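Local coordinates for NEDD8-conjugating enzyme UBC12 (Saccharomyces cerevisiae, PDB 3O2U), which accepts the ubiquitin-like protein Rub1 (NEDD8) from its E1 complex as a thioester and catalyses its covalent attachment to other proteins, chiefly the cullin Cdc53, at residues Ser28-Asp37 and Asp87-Glu95; Glu74-Ile82 and Glu163-Met174. All blocks are in the same frame, centred on the assembly; numbering follows the deposited sequence. Where two conformers were deposited one is given.

Contact 1: Ser28-Asp37 and Asp87-Glu95; sequences SAARIRLKRD and DFNEVYPIE
E90 and R31 form a salt bridge in which the guanidinium edge, through NE and NH2, closes on a single carboxylate oxygen: NE to OE2 is 2.8 Å. The two planes stand 65° apart, and both nitrogens reach OE2 from the same face of the carboxylate. The other oxygen, OE1, takes the S28 hydroxyl on its syn lone pair (OG to OE1, 2.6 Å). Since S28 OG also caps R31 N, one glutamate ties the loop to the start of the helix, and a water linking A30 N with E90 O adds a second tie there. Between the polar ends, A30 CB sits 3.1 Å from Y92 O. L34 CD2 rides squarely over the face of F88, 3.8 Å from its centroid. The Y92 ring runs along the helix, its CG turned away from the backbone N (chi1 -169°), until OH donates to D37 OD2 at 2.5 Å, while R33 NE grips D37 OD1 almost straight. P93, behind a cis peptide, sets its CB over one face of Y92, F88 CD1 over the opposite face. Loop 87-95, leaving strand 82-87 for strand 98-101, thus clamps helix 29-39 at the sheet's end; R33 also bonds P127 O and L129 O, and D37 OD2 accepts from L131 N, where helix 131-143 begins.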
loop_
_atom_site.group_PDB
_atom_site.type_symbol
_atom_site.label_atom_id
_atom_site.label_comp_id
_atom_site.label_asym_id
_atom_site.label_seq_id
_atom_site.Cartn_x
_atom_site.Cartn_y
_atom_site.Cartn_z
ATOM N N SER A 28 12.018 -7.046 -16.213
ATOM C CA SER A 28 10.666 -7.370 -16.670
ATOM C C SER A 28 9.848 -6.102 -16.958
ATOM O O SER A 28 10.188 -5.017 -16.481
ATOM C CB SER A 28 9.948 -8.205 -15.624
ATOM O OG SER A 28 9.706 -7.439 -14.467
ATOM N N ALA A 29 8.777 -6.241 -17.741
ATOM C CA ALA A 29 7.885 -5.115 -18.032
ATOM C C ALA A 29 7.351 -4.475 -16.750
ATOM O O ALA A 29 7.266 -3.246 -16.654
ATOM C CB ALA A 29 6.729 -5.555 -18.921
ATOM N N ALA A 30 6.981 -5.313 -15.781
ATOM C CA ALA A 30 6.449 -4.836 -14.505
ATOM C C ALA A 30 7.466 -3.976 -13.749
ATOM O O ALA A 30 7.122 -2.931 -13.186
ATOM C CB ALA A 30 5.992 -6.010 -13.633
ATOM N N ARG A 31 8.722 -4.405 -13.742
ATOM C CA ARG A 31 9.755 -3.659 -13.011
ATOM C C ARG A 31 10.158 -2.361 -13.686
ATOM O O ARG A 31 10.424 -1.365 -13.010
ATOM C CB ARG A 31 10.973 -4.556 -12.717
ATOM C CG ARG A 31 10.572 -5.657 -11.762
ATOM C CD ARG A 31 11.653 -6.650 -11.384
ATOM N NE ARG A 31 11.016 -7.736 -10.640
ATOM C CZ ARG A 31 11.627 -8.527 -9.762
ATOM N NH1 ARG A 31 12.916 -8.365 -9.497
ATOM N NH2 ARG A 31 10.939 -9.488 -9.155
ATOM N N ILE A 32 10.225 -2.366 -15.013
ATOM C CA ILE A 32 10.469 -1.135 -15.767
ATOM C C ILE A 32 9.379 -0.099 -15.511
ATOM O O ILE A 32 9.659 1.084 -15.373
ATOM C CB ILE A 32 10.515 -1.392 -17.292
ATOM C CG1 ILE A 32 11.752 -2.217 -17.655
ATOM C CG2 ILE A 32 10.508 -0.064 -18.059
ATOM C CD1 ILE A 32 11.909 -2.443 -19.138
ATOM N N ARG A 33 8.131 -0.546 -15.465
ATOM C CA ARG A 33 7.008 0.355 -15.197
ATOM C C ARG A 33 7.033 0.885 -13.751
ATOM O O ARG A 33 6.805 2.066 -13.507
ATOM C CB ARG A 33 5.685 -0.358 -15.495
ATOM C CG ARG A 33 4.447 0.391 -14.978
ATOM C CD ARG A 33 4.151 1.704 -15.757
ATOM N NE ARG A 33 3.304 2.520 -14.884
ATOM C CZ ARG A 33 1.978 2.497 -14.873
ATOM N NH1 ARG A 33 1.313 1.789 -15.784
ATOM N NH2 ARG A 33 1.320 3.231 -13.975
ATOM N N LEU A 34 7.338 0.030 -12.784
ATOM C CA LEU A 34 7.486 0.513 -11.415
ATOM C C LEU A 34 8.656 1.514 -11.279
ATOM O O LEU A 34 8.535 2.519 -10.576
ATOM C CB LEU A 34 7.638 -0.655 -10.432
ATOM C CG LEU A 34 7.854 -0.244 -8.970
ATOM C CD1 LEU A 34 6.773 0.704 -8.468
ATOM C CD2 LEU A 34 7.954 -1.475 -8.062
ATOM N N LYS A 35 9.788 1.248 -11.927
ATOM C CA LYS A 35 10.889 2.236 -11.908
ATOM C C LYS A 35 10.430 3.610 -12.422
ATOM O O LYS A 35 10.767 4.647 -11.858
ATOM C CB LYS A 35 12.065 1.759 -12.757
ATOM C CG LYS A 35 12.920 0.687 -12.114
ATOM C CD LYS A 35 13.944 0.170 -13.115
ATOM C CE LYS A 35 14.952 1.259 -13.488
ATOM N NZ LYS A 35 15.650 1.803 -12.291
ATOM N N ARG A 36 9.669 3.598 -13.510
ATOM C CA ARG A 36 9.135 4.819 -14.097
ATOM C C ARG A 36 8.171 5.529 -13.122
ATOM O O ARG A 36 8.223 6.740 -12.957
ATOM C CB ARG A 36 8.522 4.489 -15.471
ATOM C CG ARG A 36 7.129 4.999 -15.784
ATOM C CD ARG A 36 6.667 4.490 -17.176
ATOM N NE ARG A 36 5.249 4.738 -17.451
ATOM C CZ ARG A 36 4.583 4.248 -18.495
ATOM N NH1 ARG A 36 5.195 3.476 -19.383
ATOM N NH2 ARG A 36 3.298 4.527 -18.649
ATOM N N ASP A 37 7.302 4.768 -12.462
ATOM C CA ASP A 37 6.421 5.348 -11.440
ATOM C C ASP A 37 7.216 5.954 -10.277
ATOM O O ASP A 37 6.870 7.016 -9.775
ATOM C CB ASP A 37 5.462 4.293 -10.873
ATOM C CG ASP A 37 4.327 3.954 -11.817
ATOM O OD1 ASP A 37 4.434 4.247 -13.030
ATOM O OD2 ASP A 37 3.320 3.391 -11.317
ATOM N N ASP A 87 3.511 -4.401 -1.960
ATOM C CA ASP A 87 4.190 -5.559 -2.554
ATOM C C ASP A 87 3.737 -5.766 -4.005
ATOM O O ASP A 87 2.552 -6.022 -4.251
ATOM C CB ASP A 87 3.868 -6.829 -1.756
ATOM C CG ASP A 87 4.188 -6.703 -0.274
ATOM O OD1 ASP A 87 5.070 -5.915 0.095
ATOM O OD2 ASP A 87 3.553 -7.411 0.540
ATOM N N PHE A 88 4.670 -5.682 -4.943
ATOM C CA PHE A 88 4.360 -5.751 -6.369
ATOM C C PHE A 88 4.660 -7.139 -6.909
ATOM O O PHE A 88 5.684 -7.717 -6.579
ATOM C CB PHE A 88 5.206 -4.732 -7.128
ATOM C CG PHE A 88 4.915 -3.319 -6.750
ATOM C CD1 PHE A 88 4.152 -2.513 -7.576
ATOM C CD2 PHE A 88 5.368 -2.803 -5.549
ATOM C CE1 PHE A 88 3.859 -1.219 -7.213
ATOM C CE2 PHE A 88 5.084 -1.507 -5.179
ATOM C CZ PHE A 88 4.331 -0.710 -6.016
ATOM N N ASN A 89 3.768 -7.676 -7.734
ATOM C CA ASN A 89 4.054 -8.931 -8.433
ATOM C C ASN A 89 4.456 -8.639 -9.881
ATOM O O ASN A 89 4.514 -7.473 -10.288
ATOM C CB ASN A 89 2.858 -9.884 -8.344
ATOM C CG ASN A 89 1.607 -9.310 -8.967
ATOM O OD1 ASN A 89 1.676 -8.493 -9.887
ATOM N ND2 ASN A 89 0.448 -9.749 -8.480
ATOM N N GLU A 90 4.732 -9.680 -10.663
ATOM C CA GLU A 90 5.262 -9.477 -12.006
ATOM C C GLU A 90 4.174 -9.062 -12.989
ATOM O O GLU A 90 4.395 -8.991 -14.199
ATOM C CB GLU A 90 6.006 -10.730 -12.497
ATOM C CG GLU A 90 7.354 -10.937 -11.804
ATOM C CD GLU A 90 8.257 -9.715 -11.937
ATOM O OE1 GLU A 90 8.695 -9.425 -13.074
ATOM O OE2 GLU A 90 8.518 -9.036 -10.911
ATOM N N VAL A 91 3.000 -8.766 -12.455
ATOM C CA VAL A 91 1.847 -8.457 -13.287
ATOM C C VAL A 91 1.402 -6.986 -13.166
ATOM O O VAL A 91 0.432 -6.556 -13.782
ATOM C CB VAL A 91 0.738 -9.511 -13.044
ATOM C CG1 VAL A 91 -0.626 -8.900 -12.910
ATOM C CG2 VAL A 91 0.788 -10.572 -14.164
ATOM N N TYR A 92 2.159 -6.203 -12.403
ATOM C CA TYR A 92 2.014 -4.744 -12.433
ATOM C C TYR A 92 2.331 -4.242 -13.847
ATOM O O TYR A 92 3.311 -4.675 -14.456
ATOM C CB TYR A 92 2.974 -4.113 -11.426
ATOM C CG TYR A 92 2.740 -2.649 -11.176
ATOM C CD1 TYR A 92 1.581 -2.215 -10.543
ATOM C CD2 TYR A 92 3.689 -1.696 -11.553
ATOM C CE1 TYR A 92 1.364 -0.872 -10.303
ATOM C CE2 TYR A 92 3.480 -0.343 -11.312
ATOM C CZ TYR A 92 2.315 0.058 -10.681
ATOM O OH TYR A 92 2.077 1.389 -10.423
ATOM N N PRO A 93 1.533 -3.301 -14.370
ATOM C CA PRO A 93 0.427 -2.558 -13.757
ATOM C C PRO A 93 -0.953 -3.162 -14.020
ATOM O O PRO A 93 -1.954 -2.501 -13.777
ATOM C CB PRO A 93 0.507 -1.211 -14.484
ATOM C CG PRO A 93 0.916 -1.586 -15.858
ATOM C CD PRO A 93 1.746 -2.867 -15.764
ATOM N N ILE A 94 -1.018 -4.389 -14.523
ATOM C CA ILE A 94 -2.320 -4.985 -14.771
ATOM C C ILE A 94 -3.013 -5.160 -13.430
ATOM O O ILE A 94 -4.218 -4.934 -13.299
ATOM C CB ILE A 94 -2.193 -6.329 -15.512
ATOM C CG1 ILE A 94 -1.633 -6.105 -16.925
ATOM C CG2 ILE A 94 -3.527 -7.031 -15.568
ATOM C CD1 ILE A 94 -1.277 -7.405 -17.659
ATOM N N GLU A 95 -2.230 -5.566 -12.439
ATOM C CA GLU A 95 -2.669 -5.617 -11.048
ATOM C C GLU A 95 -1.884 -4.597 -10.237
ATOM O O GLU A 95 -0.684 -4.426 -10.458
ATOM C CB GLU A 95 -2.418 -7.002 -10.454
ATOM C CG GLU A 95 -3.188 -8.116 -11.142
ATOM C CD GLU A 95 -4.363 -8.599 -10.341
ATOM O OE1 GLU A 95 -4.178 -8.898 -9.139
ATOM O OE2 GLU A 95 -5.470 -8.691 -10.919
HETATM O O HOH W 1 6.232 -8.113 -16.138
#

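Contact 2: Glu74-Ile82 and Glu163-Met174; sequences EGYYNYGSI and EKEFAEAVRLTM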
loop_
_atom_site.group_PDB
_atom_site.type_symbol
_atom_site.label_atom_id
_atom_site.label_comp_id
_atom_site.label_asym_id
_atom_site.label_seq_id
_atom_site.Cartn_x
_atom_site.Cartn_y
_atom_site.Cartn_z
ATOM N N GLU A 74 -2.949 17.522 9.193
ATOM C CA GLU A 74 -4.280 18.037 9.489
ATOM C C GLU A 74 -5.259 16.866 9.651
ATOM O O GLU A 74 -4.919 15.722 9.339
ATOM C CB GLU A 74 -4.747 18.997 8.383
ATOM C CG GLU A 74 -4.847 18.362 6.998
ATOM C CD GLU A 74 -5.292 19.351 5.913
ATOM O OE1 GLU A 74 -5.371 20.573 6.190
ATOM O OE2 GLU A 74 -5.563 18.904 4.781
ATOM N N GLY A 75 -6.460 17.139 10.161
ATOM C CA GLY A 75 -7.467 16.101 10.322
ATOM C C GLY A 75 -7.371 15.257 11.593
ATOM O O GLY A 75 -6.549 15.506 12.478
ATOM N N TYR A 76 -8.216 14.233 11.672
ATOM C CA TYR A 76 -8.315 13.402 12.869
ATOM C C TYR A 76 -7.002 12.745 13.286
ATOM O O TYR A 76 -6.736 12.558 14.479
ATOM C CB TYR A 76 -9.337 12.308 12.631
ATOM C CG TYR A 76 -10.752 12.801 12.515
ATOM C CD1 TYR A 76 -11.350 13.483 13.563
ATOM C CD2 TYR A 76 -11.498 12.567 11.363
ATOM C CE1 TYR A 76 -12.650 13.921 13.480
ATOM C CE2 TYR A 76 -12.807 12.996 11.270
ATOM C CZ TYR A 76 -13.377 13.677 12.335
ATOM O OH TYR A 76 -14.677 14.117 12.254
ATOM N N TYR A 77 -6.204 12.377 12.292
ATOM C CA TYR A 77 -4.994 11.594 12.504
ATOM C C TYR A 77 -3.769 12.480 12.434
ATOM O O TYR A 77 -2.658 11.991 12.281
ATOM C CB TYR A 77 -4.902 10.481 11.441
ATOM C CG TYR A 77 -6.088 9.548 11.478
ATOM C CD1 TYR A 77 -6.069 8.403 12.267
ATOM C CD2 TYR A 77 -7.247 9.836 10.767
ATOM C CE1 TYR A 77 -7.157 7.556 12.323
ATOM C CE2 TYR A 77 -8.346 9.002 10.819
ATOM C CZ TYR A 77 -8.297 7.867 11.609
ATOM O OH TYR A 77 -9.376 7.019 11.658
ATOM N N ASN A 78 -3.975 13.792 12.540
ATOM C CA ASN A 78 -2.872 14.736 12.469
ATOM C C ASN A 78 -1.683 14.312 13.322
ATOM O O ASN A 78 -1.826 13.955 14.497
ATOM C CB ASN A 78 -3.327 16.167 12.804
ATOM C CG ASN A 78 -3.742 16.326 14.252
ATOM O OD1 ASN A 78 -2.917 16.583 15.109
ATOM N ND2 ASN A 78 -5.023 16.156 14.527
ATOM N N TYR A 79 -0.513 14.330 12.690
ATOM C CA TYR A 79 0.771 14.020 13.321
ATOM C C TYR A 79 0.988 12.568 13.789
ATOM O O TYR A 79 2.012 12.247 14.402
ATOM C CB TYR A 79 1.072 15.048 14.410
ATOM C CG TYR A 79 1.197 16.410 13.778
ATOM C CD1 TYR A 79 2.386 16.805 13.197
ATOM C CD2 TYR A 79 0.107 17.267 13.696
ATOM C CE1 TYR A 79 2.515 18.025 12.589
ATOM C CE2 TYR A 79 0.226 18.513 13.086
ATOM C CZ TYR A 79 1.438 18.878 12.528
ATOM O OH TYR A 79 1.589 20.098 11.913
ATOM N N GLY A 80 0.039 11.692 13.482
ATOM C CA GLY A 80 0.274 10.261 13.634
ATOM C C GLY A 80 1.008 9.724 12.411
ATOM O O GLY A 80 0.828 10.236 11.311
ATOM N N SER A 81 1.836 8.697 12.590
ATOM C CA SER A 81 2.543 8.092 11.461
ATOM C C SER A 81 2.013 6.682 11.151
ATOM O O SER A 81 2.164 5.768 11.962
ATOM C CB SER A 81 4.055 8.064 11.732
ATOM O OG SER A 81 4.583 9.383 11.770
ATOM N N ILE A 82 1.379 6.514 9.995
ATOM C CA ILE A 82 0.850 5.207 9.601
ATOM C C ILE A 82 1.651 4.664 8.436
ATOM O O ILE A 82 1.707 5.282 7.381
ATOM C CB ILE A 82 -0.634 5.266 9.212
ATOM C CG1 ILE A 82 -1.459 5.954 10.316
ATOM C CG2 ILE A 82 -1.152 3.856 8.943
ATOM C CD1 ILE A 82 -1.521 7.496 10.194
ATOM N N GLU A 163 -18.117 14.253 15.343
ATOM C CA GLU A 163 -16.712 14.567 15.115
ATOM C C GLU A 163 -15.880 14.687 16.390
ATOM O O GLU A 163 -14.705 14.312 16.402
ATOM C CB GLU A 163 -16.592 15.853 14.294
ATOM C CG GLU A 163 -17.297 15.777 12.950
ATOM C CD GLU A 163 -17.232 17.086 12.179
ATOM O OE1 GLU A 163 -17.634 17.100 10.994
ATOM O OE2 GLU A 163 -16.777 18.098 12.758
ATOM N N LYS A 164 -16.465 15.226 17.454
ATOM C CA LYS A 164 -15.732 15.346 18.711
ATOM C C LYS A 164 -15.491 13.950 19.271
ATOM O O LYS A 164 -14.428 13.659 19.815
ATOM C CB LYS A 164 -16.499 16.204 19.715
ATOM N N GLU A 165 -16.489 13.090 19.106
ATOM C CA GLU A 165 -16.431 11.721 19.596
ATOM C C GLU A 165 -15.370 10.908 18.851
ATOM O O GLU A 165 -14.559 10.219 19.467
ATOM C CB GLU A 165 -17.800 11.047 19.446
ATOM C CG GLU A 165 -18.858 11.515 20.450
ATOM C CD GLU A 165 -19.560 12.807 20.047
ATOM O OE1 GLU A 165 -19.076 13.510 19.135
ATOM O OE2 GLU A 165 -20.607 13.124 20.654
ATOM N N PHE A 166 -15.383 10.994 17.524
ATOM C CA PHE A 166 -14.436 10.248 16.714
ATOM C C PHE A 166 -13.049 10.827 16.923
ATOM O O PHE A 166 -12.072 10.095 17.000
ATOM C CB PHE A 166 -14.831 10.285 15.233
ATOM C CG PHE A 166 -13.981 9.404 14.355
ATOM C CD1 PHE A 166 -14.133 8.026 14.374
ATOM C CD2 PHE A 166 -13.032 9.956 13.510
ATOM C CE1 PHE A 166 -13.348 7.214 13.569
ATOM C CE2 PHE A 166 -12.252 9.152 12.698
ATOM C CZ PHE A 166 -12.413 7.780 12.728
ATOM N N ALA A 167 -12.968 12.147 17.036
ATOM C CA ALA A 167 -11.685 12.809 17.227
ATOM C C ALA A 167 -10.981 12.339 18.494
ATOM O O ALA A 167 -9.768 12.158 18.508
ATOM C CB ALA A 167 -11.856 14.314 17.246
ATOM N N GLU A 168 -11.740 12.159 19.567
ATOM C CA GLU A 168 -11.146 11.753 20.833
ATOM C C GLU A 168 -10.807 10.267 20.850
ATOM O O GLU A 168 -9.826 9.863 21.475
ATOM C CB GLU A 168 -12.056 12.124 22.004
ATOM C CG GLU A 168 -12.108 13.622 22.284
ATOM C CD GLU A 168 -13.003 13.958 23.469
ATOM O OE1 GLU A 168 -13.721 13.049 23.947
ATOM O OE2 GLU A 168 -12.990 15.127 23.918
ATOM N N ALA A 169 -11.614 9.464 20.161
ATOM C CA ALA A 169 -11.334 8.040 20.024
ATOM C C ALA A 169 -10.049 7.810 19.227
ATOM O O ALA A 169 -9.276 6.895 19.524
ATOM C CB ALA A 169 -12.485 7.345 19.357
ATOM N N VAL A 170 -9.837 8.639 18.206
ATOM C CA VAL A 170 -8.652 8.535 17.366
ATOM C C VAL A 170 -7.419 8.967 18.150
ATOM O O VAL A 170 -6.379 8.304 18.111
ATOM C CB VAL A 170 -8.808 9.369 16.074
ATOM C CG1 VAL A 170 -7.476 9.487 15.363
ATOM C CG2 VAL A 170 -9.838 8.725 15.163
ATOM N N ARG A 171 -7.552 10.061 18.896
ATOM C CA ARG A 171 -6.467 10.535 19.744
ATOM C C ARG A 171 -6.064 9.495 20.790
ATOM O O ARG A 171 -4.875 9.306 21.040
ATOM C CB ARG A 171 -6.826 11.871 20.420
ATOM C CG ARG A 171 -7.023 13.046 19.444
ATOM C CD ARG A 171 -6.996 14.420 20.161
ATOM N NE ARG A 171 -8.318 14.876 20.612
ATOM C CZ ARG A 171 -8.926 15.981 20.178
ATOM N NH1 ARG A 171 -8.342 16.766 19.279
ATOM N NH2 ARG A 171 -10.122 16.306 20.648
ATOM N N LEU A 172 -7.042 8.826 21.399
ATOM C CA LEU A 172 -6.747 7.775 22.376
ATOM C C LEU A 172 -6.022 6.588 21.730
ATOM O O LEU A 172 -5.007 6.114 22.233
ATOM C CB LEU A 172 -8.035 7.259 23.016
ATOM C CG LEU A 172 -7.967 5.940 23.801
ATOM C CD1 LEU A 172 -7.095 6.084 25.033
ATOM C CD2 LEU A 172 -9.373 5.493 24.212
ATOM N N THR A 173 -6.584 6.078 20.639
ATOM C CA THR A 173 -6.021 4.898 19.979
ATOM C C THR A 173 -4.619 5.139 19.403
ATOM O O THR A 173 -3.761 4.260 19.486
ATOM C CB THR A 173 -6.972 4.371 18.902
ATOM O OG1 THR A 173 -7.275 5.415 17.967
ATOM C CG2 THR A 173 -8.269 3.907 19.547
ATOM N N MET A 174 -4.402 6.325 18.829
ATOM C CA MET A 174 -3.092 6.715 18.294
ATOM C C MET A 174 -2.035 6.818 19.382
ATOM O O MET A 174 -0.850 6.724 19.089
ATOM C CB MET A 174 -3.140 8.058 17.536
ATOM C CG MET A 174 -3.942 8.049 16.238
ATOM S SD MET A 174 -3.424 9.324 15.068
ATOM C CE MET A 174 -3.296 10.764 16.109
#
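Y76 and F166 meet as a T-shaped pair: the CD2 edge of F166 points into the middle of the Y76 face, centroids 4.9 Å apart and planes at 83°. F166 reaches the loop because its CG lies anti to the backbone N (chi1 -173°), and the Y76 ring crosses it at roughly a right angle. The same tyrosine ring has A167 CB alongside, 3.8 Å from CD1, and its OH extends over the aliphatic part of E163, 3.2 Å from CG. Y77 faces the next turns of the helix. V170 CG1 lies over its face, displaced toward the rim and 3.6 Å from CD1, while V170 CG2 covers a face of F166, so one branched side chain fills the angle between two rings. M174 SD approaches Y77 obliquely, a Met-aromatic contact with 5.2 Å from SD to the ring centroid, and CE bends on toward N78 O. No hydrogen bond spans the two segments; the join is aromatic and aliphatic packing.

What holds the tyrosines in place lies in the loop and beyond it. G75 O accepts both the backbone N and the side-chain ND2 of N78, the latter at 2.6 Å and nearly straight, which closes the type I turn that presents Y76 and Y77. A type II turn from Y77 to G80 follows. Farther out, the Y77 hydroxyl bonds F106 O, and its ring meets F142 edge-to-face and lies against H107, the first residue of the HPN motif. L159, from helix 153-160, touches both Y76 and F166. In this ubiquitin-conjugating (UBC) fold, the connection between the second and third strands is thus seated on helix 163-174, near the HPN motif.

Overall arrangement
Contacts 1 and 2 illustrate how a single UBC domain secures the loops at both ends of its antiparallel sheet. Their centres are 34 Å apart, on opposite sides of the chain's centre, and their nearest atoms remain about 14 Å from each other. Strand 82-87 connects them, running from the end of loop 74-82 to the start of loop 87-95, and helix 131-143 is a common neighbour. The two solutions differ in chemistry: contact 1 adds charge and hydroxyl pairs to its apolar packing, contact 2 relies on rings and aliphatic groups. Both lie away from C117, the predicted thioester cysteine, although contact 2 reaches H107 of the HPN motif through Y77.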